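Local atomic coordinates of inner membrane lipoprotein (Salmonella enterica, PDB entry 4C47), a protein that is required for proper surface expression of the trimeric autotransporter adhesin SadA and could take a direct part in the biogenesis of functionally active SadA. Residues 4-8 against 9-13; 171-175 against 176-180. One frame throughout, in Å; residues are numbered along the deposited sequence.

How the interactions relate
The two contacts lie on opposite sides of the centre of an elongated chain, interaction 1 near its N-terminal tip and interaction 2 in the globular domain, their centres about 97 Å apart and their nearest atoms about 80 Å apart. Interaction 1 comes first along the chain and starts helix 8-71, the long helix through which three subunits join in a coiled coil. Interaction 2 follows much later, in the connection between strands 164-171 and 180-186 of the beta-sandwich. They share no helix, strand or sheet. Two other subunits crowd residues 4-13, whereas residues 171-180 meet partners of their own chain, in keeping with a trimeric stalk that leads into three separate heads.

Interaction 1: residues 4-8 against 9-13; sequences YFADK and HLVEE
Asp7 turns its carboxylate back over the first turn of helix 8-71, where the two oxygens meet the backbone N-H groups of His9 and Leu10. The torsion chi1 of 165° swings Asp7 CG away from its own backbone N and toward the residues that follow. OD1 then accepts from His9 N at 3.4 Å and OD2 from Leu10 N at 3.3 Å; both bonds are weak, so the cap is shared between two long bonds. The side chains of Asp7 and His9 run alongside each other, with carboxylate and imidazole planes 34° apart, and OD2 lies at the edge of the ring near its plane. Leu10 crosses the Asp7 side chain at about a right angle, its CB 3.7 Å from OD2. On one face of the imidazole, Glu13 CG sits 3.7 Å above the ring plane, offset toward the rim. Regular helical bonds take over from Val11 N to Asp7 O at 3.1 Å and from Glu12 N to Lys8 O at 2.9 Å. Ala6 points its CB toward Val11 CG2, an apolar touch at 4.3 Å. Both residues also pack on the other two subunits: Ala6 meets Ala6 of the second subunit, and Val11 meets Val11 of the third. The helix N-terminus would probably favour the negative charge of the Asp7 carboxylate. This is an aspartate N-cap, here opening the helix that forms the trimeric coiled-coil stalk.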
ATOM      1  N   TYR A   4     -75.008 -28.859 -28.015  1.00119.18           N
ATOM      2  CA  TYR A   4     -74.145 -30.014 -27.811  1.00113.86           C
ATOM      3  C   TYR A   4     -72.760 -29.696 -28.357  1.00116.19           C
ATOM      4  O   TYR A   4     -71.790 -30.407 -28.089  1.00102.89           O
ATOM      5  CB  TYR A   4     -74.714 -31.244 -28.521  1.00112.83           C
ATOM      6  CG  TYR A   4     -75.836 -31.927 -27.768  1.00117.74           C
ATOM      7  CD1 TYR A   4     -77.136 -31.449 -27.834  1.00108.07           C
ATOM      8  CD2 TYR A   4     -75.589 -33.052 -26.993  1.00106.05           C
ATOM      9  CE1 TYR A   4     -78.162 -32.069 -27.143  1.00109.29           C
ATOM     10  CE2 TYR A   4     -76.603 -33.680 -26.301  1.00107.39           C
ATOM     11  CZ  TYR A   4     -77.889 -33.186 -26.378  1.00108.94           C
ATOM     12  OH  TYR A   4     -78.901 -33.814 -25.688  1.00110.41           O
ATOM     13  N   PHE A   5     -72.678 -28.612 -29.122  1.00114.14           N
ATOM     14  CA  PHE A   5     -71.442 -28.239 -29.797  1.00109.07           C
ATOM     15  C   PHE A   5     -70.910 -26.893 -29.319  1.00114.40           C
ATOM     16  O   PHE A   5     -71.653 -26.073 -28.777  1.00115.05           O
ATOM     17  CB  PHE A   5     -71.653 -28.207 -31.312  1.00103.78           C
ATOM     18  CG  PHE A   5     -72.067 -29.525 -31.894  1.00103.27           C
ATOM     19  CD1 PHE A   5     -71.114 -30.448 -32.290  1.00101.91           C
ATOM     20  CD2 PHE A   5     -73.406 -29.842 -32.046  1.00104.40           C
ATOM     21  CE1 PHE A   5     -71.486 -31.662 -32.827  1.00101.81           C
ATOM     22  CE2 PHE A   5     -73.785 -31.054 -32.579  1.00104.13           C
ATOM     23  CZ  PHE A   5     -72.822 -31.966 -32.973  1.00102.90           C
ATOM     24  N   ALA A   6     -69.617 -26.672 -29.531  1.00103.15           N
ATOM     25  CA  ALA A   6     -68.982 -25.424 -29.138  1.00111.02           C
ATOM     26  C   ALA A   6     -69.382 -24.280 -30.058  1.00109.93           C
ATOM     27  O   ALA A   6     -69.569 -24.464 -31.260  1.00105.45           O
ATOM     28  CB  ALA A   6     -67.469 -25.582 -29.121  1.00109.61           C
ATOM     29  N   ASP A   7     -69.509 -23.094 -29.478  1.00108.92           N
ATOM     30  CA  ASP A   7     -69.836 -21.894 -30.233  1.00110.92           C
ATOM     31  C   ASP A   7     -68.617 -21.394 -31.016  1.00110.11           C
ATOM     32  O   ASP A   7     -67.514 -21.297 -30.478  1.00107.51           O
ATOM     33  CB  ASP A   7     -70.370 -20.820 -29.279  1.00116.48           C
ATOM     34  CG  ASP A   7     -70.399 -19.436 -29.901  1.00126.15           C
ATOM     35  OD1 ASP A   7     -70.824 -19.305 -31.066  1.00133.11           O
ATOM     36  OD2 ASP A   7     -69.988 -18.475 -29.215  1.00124.54           O
ATOM     37  N   LYS A   8     -68.845 -21.089 -32.291  1.00113.33           N
ATOM     38  CA  LYS A   8     -67.820 -20.629 -33.227  1.00114.71           C
ATOM     39  C   LYS A   8     -67.027 -19.427 -32.705  1.00120.98           C
ATOM     40  O   LYS A   8     -65.790 -19.458 -32.644  1.00123.99           O
ATOM     41  CB  LYS A   8     -68.499 -20.268 -34.554  1.00121.52           C
ATOM     42  CG  LYS A   8     -67.568 -19.974 -35.718  1.00123.86           C
ATOM     43  CD  LYS A   8     -66.992 -21.247 -36.316  1.00123.09           C
ATOM     44  CE  LYS A   8     -66.444 -20.998 -37.713  1.00122.59           C
ATOM     45  NZ  LYS A   8     -67.495 -20.459 -38.622  1.00119.24           N
ATOM     46  N   HIS A   9     -67.753 -18.378 -32.327  1.00125.21           N
ATOM     47  CA  HIS A   9     -67.163 -17.127 -31.855  1.00134.34           C
ATOM     48  C   HIS A   9     -66.247 -17.324 -30.652  1.00127.64           C
ATOM     49  O   HIS A   9     -65.149 -16.769 -30.596  1.00129.38           O
ATOM     50  CB  HIS A   9     -68.267 -16.129 -31.498  1.00144.25           C
ATOM     51  CG  HIS A   9     -67.762 -14.865 -30.871  1.00155.01           C
ATOM     52  ND1 HIS A   9     -67.864 -14.611 -29.520  1.00158.80           N
ATOM     53  CD2 HIS A   9     -67.156 -13.783 -31.414  1.00161.39           C
ATOM     54  CE1 HIS A   9     -67.340 -13.427 -29.257  1.00163.07           C
ATOM     55  NE2 HIS A   9     -66.903 -12.904 -30.388  1.00164.69           N
ATOM     56  N   LEU A  10     -66.721 -18.107 -29.689  1.00122.43           N
ATOM     57  CA  LEU A  10     -65.962 -18.423 -28.488  1.00123.31           C
ATOM     58  C   LEU A  10     -64.641 -19.100 -28.863  1.00122.15           C
ATOM     59  O   LEU A  10     -63.582 -18.779 -28.312  1.00123.24           O
ATOM     60  CB  LEU A  10     -66.803 -19.323 -27.578  1.00122.72           C
ATOM     61  CG  LEU A  10     -66.485 -19.388 -26.081  1.00122.83           C
ATOM     62  CD1 LEU A  10     -65.392 -20.404 -25.794  1.00119.44           C
ATOM     63  CD2 LEU A  10     -66.098 -18.013 -25.551  1.00129.21           C
ATOM     64  N   VAL A  11     -64.713 -20.027 -29.813  1.00117.80           N
ATOM     65  CA  VAL A  11     -63.527 -20.720 -30.309  1.00114.69           C
ATOM     66  C   VAL A  11     -62.551 -19.761 -30.989  1.00113.00           C
ATOM     67  O   VAL A  11     -61.337 -19.879 -30.815  1.00103.60           O
ATOM     68  CB  VAL A  11     -63.898 -21.899 -31.244  1.00107.50           C
ATOM     69  CG1 VAL A  11     -62.830 -22.118 -32.310  1.00107.35           C
ATOM     70  CG2 VAL A  11     -64.112 -23.164 -30.426  1.00107.12           C
ATOM     71  N   GLU A  12     -63.081 -18.806 -31.748  1.00114.79           N
ATOM     72  CA  GLU A  12     -62.240 -17.785 -32.364  1.00116.34           C
ATOM     73  C   GLU A  12     -61.523 -16.948 -31.304  1.00115.56           C
ATOM     74  O   GLU A  12     -60.318 -16.692 -31.414  1.00108.05           O
ATOM     75  CB  GLU A  12     -63.060 -16.889 -33.297  1.00125.60           C
ATOM     76  CG  GLU A  12     -63.217 -17.439 -34.707  1.00132.58           C
ATOM     77  CD  GLU A  12     -61.908 -17.452 -35.477  1.00142.27           C
ATOM     78  OE1 GLU A  12     -61.085 -16.534 -35.275  1.00146.15           O
ATOM     79  OE2 GLU A  12     -61.702 -18.384 -36.282  1.00144.34           O
ATOM     80  N   GLU A  13     -62.266 -16.534 -30.280  1.00115.67           N
ATOM     81  CA  GLU A  13     -61.693 -15.793 -29.159  1.00118.24           C
ATOM     82  C   GLU A  13     -60.542 -16.579 -28.528  1.00116.22           C
ATOM     83  O   GLU A  13     -59.434 -16.057 -28.358  1.00108.22           O
ATOM     84  CB  GLU A  13     -62.769 -15.498 -28.107  1.00125.15           C
ATOM     85  CG  GLU A  13     -63.895 -14.584 -28.574  1.00136.89           C
ATOM     86  CD  GLU A  13     -63.655 -13.122 -28.235  1.00147.88           C
ATOM     87  OE1 GLU A  13     -62.604 -12.806 -27.638  1.00147.77           O
ATOM     88  OE2 GLU A  13     -64.524 -12.288 -28.564  1.00155.96           O
TER

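Interaction 2: residues 171-175 against 176-180; sequences KGVSP and NNLKY
Ser174 and Asn177 face each other across the first of two overlapping type I beta turns, 174-177 and 175-178, joined first by backbone bonds. Ser174 O accepts from Asn177 N at 2.9 Å, a donor 54° out of the carbonyl plane, and more weakly from Leu178 N, also at 2.9 Å. Leu178 N makes a second weak bond, to Pro175 O, so its single N-H is split between two carbonyls.

Among the polar side chains, Ser174 OG comes within 2.6 Å of Asn177 OD1. With chi1 of -64°, Asn177 CG stands beside its own backbone N, which brings the amide oxygen to the serine. Asn176 approaches the same hydroxyl with OD1 at 3.5 Å from Ser174 OG. Lys179 runs back extended and bends only at its end, where NZ gives a weak bond to Asn176 O.

Water spans the turns, donating to Pro175 O at 2.6 Å and to Leu178 O at 2.7 Å.

The apolar contact joins Val173 and Leu178, each with its CB directed toward the other's half of the turn; Val173 CG1 reaches Leu178 CB at 3.8 Å. Leu178 packs further on Ser106 and Ile108 of strand 105-114, while Pro175 rests on Ile99 and Pro101 of strand 91-102. After the paired type I turns, Lys179 and Tyr180 both face Gly130 in a classic beta bulge, where the connection from strand 164-171 enters strand 180-186 of the other sheet of the beta-sandwich.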
ATOM      1  N   LYS A 171       4.724  -2.790  34.465  1.00 68.12           N
ATOM      2  CA  LYS A 171       3.961  -3.563  35.441  1.00 82.11           C
ATOM      3  C   LYS A 171       3.037  -4.561  34.749  1.00 87.99           C
ATOM      4  O   LYS A 171       2.607  -4.339  33.617  1.00 88.37           O
ATOM      5  CB  LYS A 171       3.149  -2.631  36.344  1.00 75.16           C
ATOM      6  N   GLY A 172       2.745  -5.666  35.430  1.00 91.27           N
ATOM      7  CA  GLY A 172       1.803  -6.647  34.924  1.00 87.05           C
ATOM      8  C   GLY A 172       2.436  -7.916  34.382  1.00 89.68           C
ATOM      9  O   GLY A 172       1.769  -8.941  34.282  1.00 99.16           O
ATOM     10  N   VAL A 173       3.715  -7.854  34.024  1.00 88.10           N
ATOM     11  CA  VAL A 173       4.397  -9.005  33.432  1.00 86.61           C
ATOM     12  C   VAL A 173       5.773  -9.275  34.046  1.00 84.87           C
ATOM     13  O   VAL A 173       6.618  -8.381  34.111  1.00 78.65           O
ATOM     14  CB  VAL A 173       4.555  -8.842  31.907  1.00 83.93           C
ATOM     15  CG1 VAL A 173       5.348  -9.995  31.334  1.00 83.78           C
ATOM     16  CG2 VAL A 173       3.195  -8.756  31.235  1.00 88.85           C
ATOM     17  N   SER A 174       5.987 -10.513  34.489  1.00 87.64           N
ATOM     18  CA  SER A 174       7.277 -10.938  35.029  1.00 84.44           C
ATOM     19  C   SER A 174       8.312 -11.085  33.912  1.00 79.12           C
ATOM     20  O   SER A 174       7.943 -11.324  32.760  1.00 77.79           O
ATOM     21  CB  SER A 174       7.119 -12.267  35.777  1.00 88.74           C
ATOM     22  OG  SER A 174       6.845 -13.330  34.877  1.00 89.92           O
ATOM     23  N   PRO A 175       9.608 -10.939  34.249  1.00 73.29           N
ATOM     24  CA  PRO A 175      10.700 -11.035  33.271  1.00 76.84           C
ATOM     25  C   PRO A 175      10.660 -12.284  32.383  1.00 84.14           C
ATOM     26  O   PRO A 175      10.879 -12.175  31.177  1.00 86.74           O
ATOM     27  CB  PRO A 175      11.945 -11.055  34.156  1.00 72.98           C
ATOM     28  CG  PRO A 175      11.559 -10.235  35.335  1.00 70.57           C
ATOM     29  CD  PRO A 175      10.108 -10.565  35.587  1.00 73.61           C
ATOM     30  N   ASN A 176      10.387 -13.446  32.969  1.00 91.81           N
ATOM     31  CA  ASN A 176      10.357 -14.687  32.198  1.00100.16           C
ATOM     32  C   ASN A 176       9.135 -14.806  31.282  1.00103.66           C
ATOM     33  O   ASN A 176       9.101 -15.647  30.385  1.00108.64           O
ATOM     34  CB  ASN A 176      10.472 -15.904  33.122  1.00111.24           C
ATOM     35  CG  ASN A 176       9.588 -15.793  34.350  1.00123.16           C
ATOM     36  OD1 ASN A 176       9.893 -15.050  35.283  1.00126.32           O
ATOM     37  ND2 ASN A 176       8.488 -16.540  34.359  1.00128.88           N
ATOM     38  N   ASN A 177       8.137 -13.956  31.507  1.00102.14           N
ATOM     39  CA  ASN A 177       6.961 -13.916  30.643  1.00 96.47           C
ATOM     40  C   ASN A 177       7.044 -12.774  29.637  1.00 94.08           C
ATOM     41  O   ASN A 177       6.342 -12.774  28.626  1.00 97.03           O
ATOM     42  CB  ASN A 177       5.681 -13.784  31.469  1.00 95.28           C
ATOM     43  CG  ASN A 177       5.430 -14.987  32.355  1.00100.07           C
ATOM     44  OD1 ASN A 177       5.263 -14.853  33.567  1.00100.17           O
ATOM     45  ND2 ASN A 177       5.396 -16.170  31.753  1.00 85.22           N
ATOM     46  N   LEU A 178       7.903 -11.802  29.924  1.00 87.65           N
ATOM     47  CA  LEU A 178       8.070 -10.641  29.060  1.00 83.09           C
ATOM     48  C   LEU A 178       8.794 -11.016  27.772  1.00 82.39           C
ATOM     49  O   LEU A 178      10.024 -11.010  27.721  1.00 87.69           O
ATOM     50  CB  LEU A 178       8.837  -9.538  29.794  1.00 79.67           C
ATOM     51  CG  LEU A 178       9.030  -8.211  29.059  1.00 72.23           C
ATOM     52  CD1 LEU A 178       7.687  -7.551  28.800  1.00 72.34           C
ATOM     53  CD2 LEU A 178       9.942  -7.289  29.853  1.00 73.29           C
ATOM     54  N   LYS A 179       8.033 -11.342  26.732  1.00 77.32           N
ATOM     55  CA  LYS A 179       8.628 -11.720  25.453  1.00 75.88           C
ATOM     56  C   LYS A 179       8.128 -10.867  24.292  1.00 74.23           C
ATOM     57  O   LYS A 179       8.406 -11.165  23.130  1.00 73.26           O
ATOM     58  CB  LYS A 179       8.397 -13.203  25.163  1.00 84.19           C
ATOM     59  CG  LYS A 179       8.965 -14.117  26.229  1.00 86.53           C
ATOM     60  CD  LYS A 179       9.033 -15.553  25.758  1.00 89.25           C
ATOM     61  CE  LYS A 179       9.518 -16.456  26.875  1.00 96.44           C
ATOM     62  NZ  LYS A 179      10.776 -15.942  27.482  1.00 93.68           N
ATOM     63  N   TYR A 180       7.391  -9.806  24.606  1.00 71.24           N
ATOM     64  CA  TYR A 180       6.925  -8.885  23.576  1.00 68.92           C
ATOM     65  C   TYR A 180       7.017  -7.437  24.028  1.00 67.55           C
ATOM     66  O   TYR A 180       6.436  -7.051  25.044  1.00 65.05           O
ATOM     67  CB  TYR A 180       5.488  -9.197  23.148  1.00 71.52           C
ATOM     68  CG  TYR A 180       4.989  -8.281  22.052  1.00 72.40           C
ATOM     69  CD1 TYR A 180       5.431  -8.433  20.745  1.00 71.02           C
ATOM     70  CD2 TYR A 180       4.086  -7.261  22.324  1.00 72.07           C
ATOM     71  CE1 TYR A 180       4.984  -7.600  19.738  1.00 70.75           C
ATOM     72  CE2 TYR A 180       3.634  -6.419  21.322  1.00 73.45           C
ATOM     73  CZ  TYR A 180       4.087  -6.595  20.031  1.00 72.85           C
ATOM     74  OH  TYR A 180       3.648  -5.765  19.028  1.00 68.78           O
TER
HETATM   75  O   HOH W   1      12.025 -10.593  29.521  1.00 77.39           O